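Local coordinates for titin (Homo sapiens, PDB 6H4L), which forms a giant elastic filament of the muscle sarcomere, represented here by the immunoglobulin-like domain M4 of its M-band segment, which probably has a structural role, at residues V32-K35 with P36-V40. Sequence-based numbering, arbitrary orientation. Where two conformers were deposited one is given.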
loop_
_atom_site.group_PDB
_atom_site.type_symbol
_atom_site.label_atom_id
_atom_site.label_comp_id
_atom_site.label_asym_id
_atom_site.label_seq_id
_atom_site.Cartn_x
_atom_site.Cartn_y
_atom_site.Cartn_z
ATOM N N VAL A 32 -5.284 7.604 3.917
ATOM C CA VAL A 32 -6.687 7.508 3.490
ATOM C C VAL A 32 -7.579 8.081 4.586
ATOM O O VAL A 32 -7.317 7.902 5.781
ATOM C CB VAL A 32 -7.077 6.038 3.165
ATOM C CG1 VAL A 32 -6.995 5.165 4.415
ATOM C CG2 VAL A 32 -8.465 5.958 2.501
ATOM N N GLN A 33 -8.634 8.794 4.169
ATOM C CA GLN A 33 -9.669 9.264 5.071
ATOM C C GLN A 33 -10.893 8.414 4.785
ATOM O O GLN A 33 -11.347 8.341 3.643
ATOM C CB GLN A 33 -9.985 10.734 4.793
ATOM C CG GLN A 33 -8.808 11.675 5.079
ATOM C CD GLN A 33 -9.112 13.128 4.731
ATOM O OE1 GLN A 33 -10.048 13.423 3.982
ATOM N NE2 GLN A 33 -8.307 14.048 5.275
ATOM N N SER A 34 -11.392 7.731 5.804
ATOM C CA SER A 34 -12.474 6.763 5.598
ATOM C C SER A 34 -13.316 6.652 6.857
ATOM O O SER A 34 -12.779 6.568 7.952
ATOM C CB SER A 34 -11.871 5.388 5.238
ATOM O OG SER A 34 -12.860 4.412 4.991
ATOM N N LYS A 35 -14.637 6.687 6.711
ATOM C CA LYS A 35 -15.524 6.464 7.849
ATOM C C LYS A 35 -16.757 5.687 7.392
ATOM O O LYS A 35 -17.528 6.177 6.587
ATOM C CB LYS A 35 -15.956 7.801 8.471
ATOM C CG LYS A 35 -16.785 7.635 9.722
ATOM C CD LYS A 35 -17.306 8.983 10.229
ATOM C CE LYS A 35 -18.154 8.797 11.473
ATOM N NZ LYS A 35 -18.579 10.109 12.050
ATOM N N PRO A 36 -16.948 4.457 7.897
ATOM C CA PRO A 36 -16.080 3.750 8.841
ATOM C C PRO A 36 -14.713 3.400 8.260
ATOM O O PRO A 36 -14.469 3.555 7.061
ATOM C CB PRO A 36 -16.850 2.456 9.133
ATOM C CG PRO A 36 -17.793 2.290 8.006
ATOM C CD PRO A 36 -18.144 3.669 7.549
ATOM N N THR A 37 -13.821 2.950 9.130
ATOM C CA THR A 37 -12.458 2.636 8.732
ATOM C C THR A 37 -12.424 1.610 7.609
ATOM O O THR A 37 -13.169 0.630 7.620
ATOM C CB THR A 37 -11.641 2.141 9.921
ATOM O OG1 THR A 37 -12.400 1.164 10.649
ATOM C CG2 THR A 37 -11.323 3.302 10.838
ATOM N N ALA A 38 -11.544 1.863 6.648
ATOM C CA ALA A 38 -11.434 1.081 5.429
ATOM C C ALA A 38 -10.821 -0.281 5.692
ATOM O O ALA A 38 -9.932 -0.424 6.530
ATOM C CB ALA A 38 -10.577 1.827 4.410
ATOM N N GLU A 39 -11.316 -1.266 4.958
ATOM C CA GLU A 39 -10.623 -2.543 4.808
ATOM C C GLU A 39 -9.587 -2.309 3.724
ATOM O O GLU A 39 -9.903 -1.720 2.682
ATOM C CB GLU A 39 -11.592 -3.630 4.356
ATOM C CG GLU A 39 -12.660 -3.990 5.368
ATOM C CD GLU A 39 -12.102 -4.673 6.603
ATOM O OE1 GLU A 39 -11.118 -5.433 6.475
ATOM O OE2 GLU A 39 -12.642 -4.438 7.705
ATOM N N VAL A 40 -8.353 -2.745 3.963
ATOM C CA VAL A 40 -7.271 -2.468 3.031
ATOM C C VAL A 40 -6.715 -3.780 2.494
ATOM O O VAL A 40 -6.469 -4.726 3.260
ATOM C CB VAL A 40 -6.142 -1.659 3.718
ATOM C CG1 VAL A 40 -5.043 -1.340 2.739
ATOM C CG2 VAL A 40 -6.721 -0.348 4.295
#
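Ser34 and the carbonyl of Pro36 meet in a local turn contact at the surface of the immunoglobulin I-set domain, where the chain leaves strand 26-35 of one sheet and crosses to strand 39-44 of the other. It illustrates how a serine at the end of a strand can secure the bend that follows. The cis peptide bond before Pro36 helps to turn the chain, and Pro36 O comes to lie within reach of Ser34 OG. A chi1 of -179° sets the Ser34 hydroxyl beside its own carbonyl carbon, from where OG donates a hydrogen bond to Pro36 O at 2.8 Å. The hydroxyl approaches at a C=O...O angle of 152°, tilted 20° out of the carbonyl plane. Ala38 turns its methyl toward Ser34, CB lying 3.5 Å from Ser34 OG. The extended Lys35 side chain runs off from the bend, and its NZ hydrogen-bonds to the backbone oxygen of Thr4. Pro36 O takes a second hydrogen bond from Asn85, so two donors grip it. Ser34 also touches Pro9 of strand 7-11 and Asn85 of strand 77-85, placing the turn between strands of both sheets at one end of the sandwich.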